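PDB 3V5C: mandelate racemase/muconate lactonizing protein from Paenibacillus sp., which belongs to the enolase superfamily and, in its unaltered form, probably catalyses the magnesium-dependent dehydration of galacturonate. Local coordinates for residues R49-D53 with G54-Y58; D371-V374 with T375-N379. The protein carries 1 engineered substitution. One frame throughout, in Å; residues are numbered along the deposited sequence.

Contact 1 of 2, residues R49-D53 with G54-Y58; sequences RITID and GQTGY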
ATOM      1  N   ARG A  49     -14.802  -6.140  13.348  1.00 12.33           N
ATOM      2  CA  ARG A  49     -16.092  -5.509  13.216  1.00 13.06           C
ATOM      3  C   ARG A  49     -16.369  -4.826  14.563  1.00 13.07           C
ATOM      4  O   ARG A  49     -16.376  -5.486  15.604  1.00 12.19           O
ATOM      5  CB  ARG A  49     -17.147  -6.580  12.924  1.00 17.61           C
ATOM      6  CG  ARG A  49     -18.587  -6.087  12.855  1.00 16.46           C
ATOM      7  CD  ARG A  49     -19.480  -7.156  12.193  1.00 15.41           C
ATOM      8  NE  ARG A  49     -19.761  -8.304  13.058  1.00 15.76           N
ATOM      9  CZ  ARG A  49     -20.241  -9.473  12.624  1.00 13.48           C
ATOM     10  NH1 ARG A  49     -20.497 -10.449  13.487  1.00 12.77           N
ATOM     11  NH2 ARG A  49     -20.462  -9.672  11.330  1.00 14.41           N
ATOM     12  N   ILE A  50     -16.546  -3.513  14.553  1.00 11.56           N
ATOM     13  CA  ILE A  50     -16.836  -2.794  15.798  1.00 11.22           C
ATOM     14  C   ILE A  50     -18.292  -2.342  15.787  1.00 13.44           C
ATOM     15  O   ILE A  50     -18.828  -1.967  14.745  1.00 14.30           O
ATOM     16  CB  ILE A  50     -15.873  -1.587  15.995  1.00 11.10           C
ATOM     17  CG1 ILE A  50     -15.951  -1.021  17.421  1.00 11.60           C
ATOM     18  CG2 ILE A  50     -16.114  -0.486  14.938  1.00  9.57           C
ATOM     19  CD1 ILE A  50     -14.816  -0.034  17.741  1.00 14.22           C
ATOM     20  N   THR A  51     -18.944  -2.377  16.947  1.00 12.99           N
ATOM     21  CA  THR A  51     -20.312  -1.876  17.034  1.00 11.55           C
ATOM     22  C   THR A  51     -20.320  -0.727  18.025  1.00 12.64           C
ATOM     23  O   THR A  51     -19.893  -0.895  19.164  1.00 15.98           O
ATOM     24  CB  THR A  51     -21.273  -2.961  17.542  1.00 15.12           C
ATOM     25  OG1 THR A  51     -21.220  -4.116  16.685  1.00 15.27           O
ATOM     26  CG2 THR A  51     -22.703  -2.418  17.568  1.00 15.78           C
ATOM     27  N   ILE A  52     -20.785   0.429  17.569  1.00 15.11           N
ATOM     28  CA  ILE A  52     -20.883   1.632  18.391  1.00 15.89           C
ATOM     29  C   ILE A  52     -22.286   2.173  18.192  1.00 16.88           C
ATOM     30  O   ILE A  52     -22.746   2.323  17.058  1.00 13.60           O
ATOM     31  CB  ILE A  52     -19.856   2.701  17.964  1.00 14.85           C
ATOM     32  CG1 ILE A  52     -18.426   2.211  18.194  1.00 14.26           C
ATOM     33  CG2 ILE A  52     -20.113   4.035  18.711  1.00 15.02           C
ATOM     34  CD1 ILE A  52     -17.384   3.007  17.407  1.00 16.32           C
ATOM     35  N   ASP A  53     -22.977   2.445  19.299  1.00 15.20           N
ATOM     36  CA  ASP A  53     -24.336   2.977  19.226  1.00 16.77           C
ATOM     37  C   ASP A  53     -25.194   2.213  18.209  1.00 16.21           C
ATOM     38  O   ASP A  53     -25.856   2.819  17.367  1.00 19.53           O
ATOM     39  CB  ASP A  53     -24.296   4.467  18.864  1.00 18.44           C
ATOM     40  CG  ASP A  53     -25.646   5.142  19.024  1.00 18.59           C
ATOM     41  OD1 ASP A  53     -26.339   4.808  20.004  1.00 24.31           O
ATOM     42  OD2 ASP A  53     -26.010   5.982  18.177  1.00 22.71           O
ATOM     43  N   GLY A  54     -25.152   0.888  18.276  1.00 15.19           N
ATOM     44  CA  GLY A  54     -26.020   0.045  17.461  1.00 15.41           C
ATOM     45  C   GLY A  54     -25.745  -0.039  15.965  1.00 20.66           C
ATOM     46  O   GLY A  54     -26.565  -0.559  15.203  1.00 21.91           O
ATOM     47  N   GLN A  55     -24.591   0.472  15.548  0.64 16.91           N
ATOM     48  CA  GLN A  55     -24.180   0.438  14.146  0.64 16.66           C
ATOM     49  C   GLN A  55     -22.817  -0.240  14.053  0.64 15.22           C
ATOM     50  O   GLN A  55     -22.007  -0.128  14.969  0.64 13.11           O
ATOM     51  CB  GLN A  55     -24.102   1.863  13.582  0.64 16.79           C
ATOM     52  CG  GLN A  55     -23.241   2.046  12.336  0.64 17.00           C
ATOM     53  CD  GLN A  55     -23.954   1.649  11.053  0.64 17.96           C
ATOM     54  OE1 GLN A  55     -25.057   2.127  10.759  0.64 19.87           O
ATOM     55  NE2 GLN A  55     -23.328   0.769  10.282  0.64 16.38           N
ATOM     56  N   THR A  56     -22.574  -0.949  12.955  1.00 13.59           N
ATOM     57  CA  THR A  56     -21.274  -1.606  12.744  1.00 13.99           C
ATOM     58  C   THR A  56     -20.337  -0.894  11.765  1.00 11.86           C
ATOM     59  O   THR A  56     -20.764  -0.227  10.823  1.00 15.41           O
ATOM     60  CB  THR A  56     -21.432  -3.060  12.224  1.00 15.13           C
ATOM     61  OG1 THR A  56     -22.156  -3.048  10.988  1.00 18.37           O
ATOM     62  CG2 THR A  56     -22.142  -3.940  13.245  1.00 17.89           C
ATOM     63  N   GLY A  57     -19.042  -1.045  12.001  1.00 11.49           N
ATOM     64  CA  GLY A  57     -18.039  -0.652  11.029  1.00 13.24           C
ATOM     65  C   GLY A  57     -17.041  -1.790  10.930  1.00 10.83           C
ATOM     66  O   GLY A  57     -16.820  -2.504  11.913  1.00 12.84           O
ATOM     67  N   TYR A  58     -16.451  -1.960   9.754  1.00  9.96           N
ATOM     68  CA  TYR A  58     -15.528  -3.048   9.471  1.00 10.08           C
ATOM     69  C   TYR A  58     -14.170  -2.496   9.034  1.00  9.95           C
ATOM     70  O   TYR A  58     -14.096  -1.475   8.342  1.00  9.60           O
ATOM     71  CB  TYR A  58     -16.058  -3.850   8.282  1.00 11.97           C
ATOM     72  CG  TYR A  58     -17.152  -4.859   8.565  1.00 11.85           C
ATOM     73  CD1 TYR A  58     -16.834  -6.199   8.802  1.00 11.92           C
ATOM     74  CD2 TYR A  58     -18.499  -4.505   8.509  1.00 17.00           C
ATOM     75  CE1 TYR A  58     -17.812  -7.147   9.023  1.00 14.36           C
ATOM     76  CE2 TYR A  58     -19.504  -5.471   8.737  1.00 12.80           C
ATOM     77  CZ  TYR A  58     -19.146  -6.774   8.994  1.00 14.20           C
ATOM     78  OH  TYR A  58     -20.103  -7.745   9.212  1.00 17.77           O
TER

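Contact 2 of 2, residues D371-V374 with T375-N379; sequences DELV and TYLIN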
ATOM      1  N   ASP A 371     -21.903 -10.069   6.252  1.00 13.06           N
ATOM      2  CA  ASP A 371     -22.068 -10.167   7.692  1.00 11.83           C
ATOM      3  C   ASP A 371     -22.111 -11.622   8.172  1.00 12.67           C
ATOM      4  O   ASP A 371     -21.486 -11.970   9.181  1.00 13.42           O
ATOM      5  CB  ASP A 371     -23.358  -9.490   8.177  1.00 14.13           C
ATOM      6  CG  ASP A 371     -23.366  -7.972   8.005  1.00 21.93           C
ATOM      7  OD1 ASP A 371     -22.316  -7.301   8.118  1.00 21.48           O
ATOM      8  OD2 ASP A 371     -24.474  -7.438   7.781  1.00 26.87           O
ATOM      9  N   GLU A 372     -22.839 -12.466   7.453  1.00 13.67           N
ATOM     10  CA  GLU A 372     -23.066 -13.840   7.918  1.00 16.73           C
ATOM     11  C   GLU A 372     -21.791 -14.669   7.834  1.00 14.47           C
ATOM     12  O   GLU A 372     -21.525 -15.516   8.679  1.00 14.24           O
ATOM     13  CB  GLU A 372     -24.174 -14.524   7.114  1.00 23.18           C
ATOM     14  CG  GLU A 372     -25.555 -14.021   7.425  1.00 27.78           C
ATOM     15  CD  GLU A 372     -25.780 -12.604   6.955  1.00 32.15           C
ATOM     16  OE1 GLU A 372     -25.240 -12.230   5.885  1.00 35.99           O
ATOM     17  OE2 GLU A 372     -26.492 -11.866   7.667  1.00 32.76           O
ATOM     18  N   LEU A 373     -21.009 -14.433   6.795  1.00 13.50           N
ATOM     19  CA  LEU A 373     -19.757 -15.155   6.653  1.00 13.25           C
ATOM     20  C   LEU A 373     -18.774 -14.705   7.720  1.00 10.52           C
ATOM     21  O   LEU A 373     -18.081 -15.522   8.329  1.00 12.81           O
ATOM     22  CB  LEU A 373     -19.165 -14.946   5.267  1.00 13.59           C
ATOM     23  CG  LEU A 373     -17.813 -15.635   5.068  1.00 14.25           C
ATOM     24  CD1 LEU A 373     -17.910 -17.156   5.206  1.00 17.80           C
ATOM     25  CD2 LEU A 373     -17.191 -15.264   3.731  1.00 17.56           C
ATOM     26  N   VAL A 374     -18.707 -13.402   7.953  1.00 12.07           N
ATOM     27  CA  VAL A 374     -17.810 -12.911   8.983  1.00 11.09           C
ATOM     28  C   VAL A 374     -18.217 -13.468  10.343  1.00 12.89           C
ATOM     29  O   VAL A 374     -17.371 -13.875  11.130  1.00 13.09           O
ATOM     30  CB  VAL A 374     -17.764 -11.396   8.981  1.00 10.80           C
ATOM     31  CG1 VAL A 374     -16.944 -10.900  10.149  1.00 13.74           C
ATOM     32  CG2 VAL A 374     -17.177 -10.924   7.662  1.00 13.66           C
ATOM     33  N   THR A 375     -19.519 -13.492  10.615  1.00 11.28           N
ATOM     34  CA  THR A 375     -20.002 -14.058  11.872  1.00 12.81           C
ATOM     35  C   THR A 375     -19.566 -15.522  12.036  1.00 12.02           C
ATOM     36  O   THR A 375     -19.092 -15.921  13.096  1.00 13.90           O
ATOM     37  CB  THR A 375     -21.519 -13.926  11.998  1.00 12.55           C
ATOM     38  OG1 THR A 375     -21.844 -12.541  12.154  1.00 13.77           O
ATOM     39  CG2 THR A 375     -22.022 -14.680  13.214  1.00 16.38           C
ATOM     40  N   TYR A 376     -19.704 -16.304  10.973  1.00 11.86           N
ATOM     41  CA  TYR A 376     -19.243 -17.686  10.996  1.00 14.16           C
ATOM     42  C   TYR A 376     -17.754 -17.792  11.324  1.00 13.96           C
ATOM     43  O   TYR A 376     -17.351 -18.616  12.143  1.00 14.93           O
ATOM     44  CB  TYR A 376     -19.535 -18.368   9.655  1.00 13.44           C
ATOM     45  CG  TYR A 376     -18.897 -19.736   9.534  1.00 14.83           C
ATOM     46  CD1 TYR A 376     -19.445 -20.836  10.170  1.00 18.31           C
ATOM     47  CD2 TYR A 376     -17.729 -19.915   8.802  1.00 16.57           C
ATOM     48  CE1 TYR A 376     -18.869 -22.091  10.065  1.00 17.73           C
ATOM     49  CE2 TYR A 376     -17.144 -21.169   8.681  1.00 22.13           C
ATOM     50  CZ  TYR A 376     -17.723 -22.257   9.317  1.00 24.22           C
ATOM     51  OH  TYR A 376     -17.148 -23.507   9.214  1.00 23.02           O
ATOM     52  N   LEU A 377     -16.942 -16.964  10.666  1.00 11.22           N
ATOM     53  CA  LEU A 377     -15.503 -16.973  10.891  1.00 12.62           C
ATOM     54  C   LEU A 377     -15.111 -16.509  12.299  1.00 14.10           C
ATOM     55  O   LEU A 377     -14.170 -17.037  12.895  1.00 14.20           O
ATOM     56  CB  LEU A 377     -14.807 -16.106   9.844  1.00 13.42           C
ATOM     57  CG  LEU A 377     -14.894 -16.718   8.437  1.00 15.32           C
ATOM     58  CD1 LEU A 377     -14.288 -15.794   7.380  1.00 15.37           C
ATOM     59  CD2 LEU A 377     -14.237 -18.092   8.385  1.00 20.29           C
ATOM     60  N   ILE A 378     -15.823 -15.516  12.820  1.00 13.25           N
ATOM     61  CA  ILE A 378     -15.593 -15.040  14.182  1.00 13.74           C
ATOM     62  C   ILE A 378     -15.819 -16.204  15.148  1.00 15.20           C
ATOM     63  O   ILE A 378     -15.007 -16.487  16.034  1.00 17.80           O
ATOM     64  CB  ILE A 378     -16.579 -13.900  14.541  1.00 16.40           C
ATOM     65  CG1 ILE A 378     -16.238 -12.630  13.761  1.00 15.97           C
ATOM     66  CG2 ILE A 378     -16.555 -13.614  16.041  1.00 17.82           C
ATOM     67  CD1 ILE A 378     -17.384 -11.585  13.725  1.00 14.36           C
ATOM     68  N   ASN A 379     -16.925 -16.901  14.945  1.00 17.83           N
ATOM     69  CA  ASN A 379     -17.322 -17.928  15.879  1.00 20.26           C
ATOM     70  C   ASN A 379     -16.470 -19.189  15.771  1.00 20.96           C
ATOM     71  O   ASN A 379     -16.177 -19.841  16.773  1.00 22.71           O
ATOM     72  CB  ASN A 379     -18.815 -18.200  15.718  1.00 20.16           C
ATOM     73  CG  ASN A 379     -19.660 -17.250  16.553  1.00 22.92           C
ATOM     74  OD1 ASN A 379     -20.050 -17.584  17.667  1.00 39.38           O
ATOM     75  ND2 ASN A 379     -19.923 -16.058  16.032  1.00 24.63           N
TER

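Contact 1 of 2, residues R49-D53 with G54-Y58
Arg49 and Tyr58 face each other as a non-hydrogen-bonded pair of an antiparallel beta hairpin, their side chains running side by side in the same direction. The arginine is extended through its first two torsions, which brings CG over one face of the phenol ring, toward its rim: CG of Arg49 makes a CH-pi contact 4.1 Å from the Tyr58 ring centroid. A bend at chi3 then swings the guanidinium round to the hydroxyl, so that NH2 of Arg49 donates to OH of Tyr58 at 2.9 Å, nearly straight at 170° and in the guanidinium plane. The two planes stand 82° apart, so this is an edge-on grip on the oxygen and not a stack. Arginine suits the place because its CG packs on the ring while its head serves several acceptors: NE is salt-bridged to Glu18 and NH1 bonds Thr375 OG1. Tyr58 OH also bonds Asp371 OD1. Replacing Arg49 by alanine would probably cost Tyr58 OH this donor, break the salt bridge to Glu18 and remove the CG contact on the ring.

At the other end Gly54 fills the third position of a tight type I' turn from Ile52 to Gln55. Glycine suits it, adopting the positive phi (71°) easily, and a CB would come close to Asp53 O. Paired backbone bonds close the turn, Ile52 N to Gln55 O (2.9 Å) and Gln55 N to Ile52 O (3.0 Å).

Ile50, on the face opposite Arg49, packs against strand 14-30 and helix 92-107. Arg49 and Tyr58 meet helix 371-380 at Val374, placing the hairpin between two helices.

Contact 2 of 2, residues D371-V374 with T375-N379
Thr375 sits one turn after Asp371, its N bonded to Asp371 O at 2.9 Å in the first of four successive alpha-helical bonds. Glu372, Leu373 and Val374 receive Tyr376, Leu377 and Ile378 in the same way; the last, from Ile378 N to Val374 O, is the shortest at 2.8 Å.

The side chains of Thr375 and Asn379 also turn to the backbone. With OG1 set anti to its own carbonyl carbon (chi1 -69°), Thr375 brings that oxygen to 3.0 Å from Asp371 O, while OG1 also bonds Arg49. Farther on, Asn379 ND2 donates to Thr375 O at 3.1 Å. The backbone N of Asn379 reaches the same oxygen from the opposite face of the carbonyl plane, giving it two donors.

Apolar contacts follow the same four-residue spacing. CG1 of Val374 meets CD1 of Ile378 at 3.7 Å, the two branched chains crossing at an angle, and CG of Leu373 lies 4.2 Å from CD1 of Leu377.

The chemistry is that of an amphipathic helix: buried Val374 and Ile378 face inward, onto Arg49 of strand 42-52 and, for Ile378, strand 14-30, whereas Glu372, Tyr376 and Asn379 lie on an exposed side.

How the contacts relate
From the N terminus the chain first passes through strand 14-30, then turns at contact 1, where residues 53-54 close the hairpin of strands 42-52 and 55-60. A long run of chain, including the barrel strands and helices, follows before contact 2, which lies within helix 371-380 and closes no loop beyond the helical turn. The two are thus in series, neither nesting nor crossing, yet their centres lie about 15 Å apart. They meet through Tyr58 OH and Asp371 OD1 (2.5 Å) and through Arg49 NH1 and Thr375 OG1 (2.8 Å), both probable hydrogen bonds. Helix 371-380 also packs on strand 14-30 through Leu377 and Ile378, so the end of the chain is tied to its N-terminal antiparallel sheet.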